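Long-range contact in flagellar brake protein YcgR (Klebsiella pneumoniae, PDB 5KEC), which binds the second messenger c-di-GMP and probably activates transcription of type 3 fimbriae genes, which are linked to biofilm formation: residues Leu82-Asn87 against Arg95-Leu100. Sequence-based numbering, arbitrary orientation.
Sequences LTKHDN and RYAFSL
The carbonyl oxygen of Ala97 is gripped by two successive amides of the facing strand: Thr83 N donates to Ala97 O at 2.7 Å, almost straight, and Lys84 N reaches the same Ala97 O more loosely at 3.3 Å. Two residues opposite one define a classic beta bulge, made possible by the helix-like psi of Thr83 (-40°). Beyond it the antiparallel pairing resumes, with Ala97 N bonded to Lys84 O and a reciprocal pair of backbone bonds joining Asp86 and Arg95.

These strands, 74-87 and 94-99, form a beta hairpin in the N-terminal YcgR-like domain, and strand 50-55 flanks 94-99 on its other edge. On the face bearing Tyr96 and Phe98, Leu82 has CG anti to its backbone N (chi1 -170°), which carries Leu82 CD1 to the edge of the Tyr96 ring, 3.3 Å from Tyr96 CD2. Leu82 CB lies 3.8 Å from Phe98 CE1, so the leucine's stem touches one ring and a methyl of its fork the other. Phe98 also meets Phe51 and Phe67, while the Tyr96 hydroxyl bonds to Arg57 O and Ile59 N.

On the opposite face, small Ala97 lets the Lys84 stem pass, Lys84 CB 3.8 Å from Ala97 CB; the amine continues to a salt bridge with Glu50, whose carboxylate also bonds Thr83 OG1. Farther along, opposite charges suit a partly exposed pair: Arg95 bends at its third torsion and lays one guanidinium face against Asp86 in a salt bridge, Arg95 NH2 2.7 Å from Asp86 OD1, the planes 64° apart. A water donates to Asp86 OD2 and weakly accepts from Arg95 NE.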
ATOM      1  N   LEU B  82      11.729   8.046  -0.033  1.00 33.92           N
ATOM      2  CA  LEU B  82      12.004   9.447  -0.297  1.00 36.94           C
ATOM      3  C   LEU B  82      13.277   9.844   0.436  1.00 43.27           C
ATOM      4  O   LEU B  82      13.443   9.527   1.614  1.00 47.19           O
ATOM      5  CB  LEU B  82      10.818  10.287   0.180  1.00 39.74           C
ATOM      6  CG  LEU B  82      10.693  11.773  -0.147  1.00 47.78           C
ATOM      7  CD1 LEU B  82       9.273  12.219   0.160  1.00 49.79           C
ATOM      8  CD2 LEU B  82      11.696  12.608   0.632  1.00 54.29           C
ATOM      9  N   THR B  83      14.177  10.527  -0.261  1.00 42.69           N
ATOM     10  CA  THR B  83      15.436  10.955   0.340  1.00 47.09           C
ATOM     11  C   THR B  83      15.475  12.467   0.552  1.00 50.42           C
ATOM     12  O   THR B  83      15.965  12.946   1.575  1.00 47.18           O
ATOM     13  CB  THR B  83      16.645  10.541  -0.519  1.00 45.54           C
ATOM     14  OG1 THR B  83      16.598  11.226  -1.777  1.00 47.36           O
ATOM     15  CG2 THR B  83      16.640   9.038  -0.759  1.00 44.84           C
ATOM     16  N   LYS B  84      14.956  13.213  -0.420  1.00 40.81           N
ATOM     17  CA  LYS B  84      14.978  14.672  -0.371  1.00 48.24           C
ATOM     18  C   LYS B  84      13.654  15.238  -0.859  1.00 44.19           C
ATOM     19  O   LYS B  84      12.918  14.575  -1.593  1.00 32.86           O
ATOM     20  CB  LYS B  84      16.096  15.221  -1.259  1.00 51.77           C
ATOM     21  CG  LYS B  84      17.446  14.560  -1.068  1.00 62.64           C
ATOM     22  CD  LYS B  84      18.370  14.860  -2.241  1.00 65.43           C
ATOM     23  CE  LYS B  84      19.675  14.088  -2.128  1.00 67.90           C
ATOM     24  NZ  LYS B  84      20.490  14.212  -3.365  1.00 73.99           N
ATOM     25  N   HIS B  85      13.354  16.468  -0.463  1.00 42.83           N
ATOM     26  CA  HIS B  85      12.193  17.163  -1.006  1.00 49.29           C
ATOM     27  C   HIS B  85      12.275  18.658  -0.750  1.00 52.92           C
ATOM     28  O   HIS B  85      12.699  19.093   0.320  1.00 53.95           O
ATOM     29  CB  HIS B  85      10.887  16.595  -0.440  1.00 47.76           C
ATOM     30  CG  HIS B  85      10.468  17.211   0.860  1.00 60.54           C
ATOM     31  ND1 HIS B  85      10.503  16.522   2.055  1.00 64.13           N
ATOM     32  CD2 HIS B  85       9.995  18.445   1.150  1.00 64.45           C
ATOM     33  CE1 HIS B  85      10.074  17.310   3.025  1.00 70.24           C
ATOM     34  NE2 HIS B  85       9.759  18.482   2.503  1.00 68.89           N
ATOM     35  N   ASP B  86      11.873  19.441  -1.742  1.00 47.38           N
ATOM     36  CA  ASP B  86      11.826  20.891  -1.604  1.00 55.89           C
ATOM     37  C   ASP B  86      11.025  21.495  -2.745  1.00 49.44           C
ATOM     38  O   ASP B  86      10.329  20.784  -3.464  1.00 39.51           O
ATOM     39  CB  ASP B  86      13.237  21.487  -1.561  1.00 65.94           C
ATOM     40  CG  ASP B  86      14.100  21.028  -2.718  1.00 74.60           C
ATOM     41  OD1 ASP B  86      13.947  21.577  -3.831  1.00 74.02           O
ATOM     42  OD2 ASP B  86      14.940  20.126  -2.507  1.00 78.60           O
ATOM     43  N   ASN B  87      11.122  22.805  -2.914  1.00 59.62           N
ATOM     44  CA  ASN B  87      10.352  23.473  -3.950  1.00 65.59           C
ATOM     45  C   ASN B  87      11.115  23.623  -5.254  1.00 68.33           C
ATOM     46  O   ASN B  87      12.170  24.248  -5.295  1.00 67.87           O
ATOM     47  CB  ASN B  87       9.850  24.823  -3.450  1.00 72.50           C
ATOM     48  CG  ASN B  87       8.846  24.679  -2.333  1.00 80.27           C
ATOM     49  OD1 ASN B  87       9.209  24.625  -1.158  1.00 76.86           O
ATOM     50  ND2 ASN B  87       7.571  24.592  -2.695  1.00 84.67           N
ATOM     51  N   ARG B  95       9.670  19.198  -5.558  1.00 41.18           N
ATOM     52  CA  ARG B  95      10.555  18.231  -6.183  1.00 37.21           C
ATOM     53  C   ARG B  95      10.920  17.169  -5.156  1.00 35.31           C
ATOM     54  O   ARG B  95      11.556  17.466  -4.145  1.00 33.88           O
ATOM     55  CB  ARG B  95      11.816  18.921  -6.705  1.00 41.60           C
ATOM     56  CG  ARG B  95      12.803  17.985  -7.380  1.00 52.32           C
ATOM     57  CD  ARG B  95      13.956  18.752  -8.018  1.00 69.58           C
ATOM     58  NE  ARG B  95      14.920  19.248  -7.037  1.00 79.30           N
ATOM     59  CZ  ARG B  95      14.925  20.484  -6.547  1.00 87.31           C
ATOM     60  NH1 ARG B  95      14.015  21.366  -6.943  1.00 85.66           N
ATOM     61  NH2 ARG B  95      15.845  20.841  -5.657  1.00 89.44           N
ATOM     62  N   TYR B  96      10.489  15.938  -5.411  1.00 29.72           N
ATOM     63  CA  TYR B  96      10.816  14.804  -4.556  1.00 32.10           C
ATOM     64  C   TYR B  96      11.963  13.998  -5.145  1.00 38.93           C
ATOM     65  O   TYR B  96      11.967  13.691  -6.339  1.00 32.98           O
ATOM     66  CB  TYR B  96       9.610  13.876  -4.415  1.00 32.22           C
ATOM     67  CG  TYR B  96       8.459  14.445  -3.623  1.00 36.77           C
ATOM     68  CD1 TYR B  96       7.393  15.067  -4.259  1.00 27.41           C
ATOM     69  CD2 TYR B  96       8.431  14.349  -2.237  1.00 33.98           C
ATOM     70  CE1 TYR B  96       6.337  15.576  -3.538  1.00 28.62           C
ATOM     71  CE2 TYR B  96       7.376  14.859  -1.508  1.00 38.04           C
ATOM     72  CZ  TYR B  96       6.331  15.471  -2.167  1.00 31.85           C
ATOM     73  OH  TYR B  96       5.279  15.979  -1.449  1.00 36.04           O
ATOM     74  N   ALA B  97      12.927  13.641  -4.307  1.00 29.79           N
ATOM     75  CA  ALA B  97      13.984  12.736  -4.728  1.00 33.27           C
ATOM     76  C   ALA B  97      13.827  11.400  -4.010  1.00 32.70           C
ATOM     77  O   ALA B  97      13.717  11.350  -2.786  1.00 39.08           O
ATOM     78  CB  ALA B  97      15.352  13.339  -4.456  1.00 35.41           C
ATOM     79  N   PHE B  98      13.797  10.322  -4.785  1.00 33.70           N
ATOM     80  CA  PHE B  98      13.670   8.977  -4.243  1.00 27.66           C
ATOM     81  C   PHE B  98      14.936   8.201  -4.573  1.00 26.97           C
ATOM     82  O   PHE B  98      15.544   8.419  -5.616  1.00 35.12           O
ATOM     83  CB  PHE B  98      12.459   8.262  -4.860  1.00 25.77           C
ATOM     84  CG  PHE B  98      11.127   8.820  -4.436  1.00 30.52           C
ATOM     85  CD1 PHE B  98      10.465   8.303  -3.333  1.00 30.01           C
ATOM     86  CD2 PHE B  98      10.527   9.841  -5.155  1.00 24.57           C
ATOM     87  CE1 PHE B  98       9.241   8.807  -2.942  1.00 31.98           C
ATOM     88  CE2 PHE B  98       9.307  10.353  -4.769  1.00 19.23           C
ATOM     89  CZ  PHE B  98       8.659   9.835  -3.660  1.00 21.48           C
ATOM     90  N   SER B  99      15.349   7.308  -3.684  1.00 32.66           N
ATOM     91  CA  SER B  99      16.473   6.435  -3.991  1.00 31.02           C
ATOM     92  C   SER B  99      16.066   5.495  -5.111  1.00 30.78           C
ATOM     93  O   SER B  99      14.929   5.031  -5.148  1.00 36.77           O
ATOM     94  CB  SER B  99      16.892   5.625  -2.764  1.00 30.16           C
ATOM     95  OG  SER B  99      17.709   6.394  -1.900  1.00 41.06           O
ATOM     96  N   LEU B 100      16.982   5.219  -6.030  1.00 29.92           N
ATOM     97  CA  LEU B 100      16.690   4.254  -7.078  1.00 27.83           C
ATOM     98  C   LEU B 100      16.360   2.927  -6.425  1.00 27.53           C
ATOM     99  O   LEU B 100      16.983   2.546  -5.436  1.00 28.73           O
ATOM    100  CB  LEU B 100      17.870   4.103  -8.039  1.00 39.23           C
ATOM    101  CG  LEU B 100      17.995   5.156  -9.146  1.00 39.32           C
ATOM    102  CD1 LEU B 100      19.290   4.961  -9.916  1.00 41.34           C
ATOM    103  CD2 LEU B 100      16.793   5.108 -10.092  1.00 36.82           C
TER
HETATM  104  O   HOH W   1      15.483  17.532  -4.246  1.00 49.59           O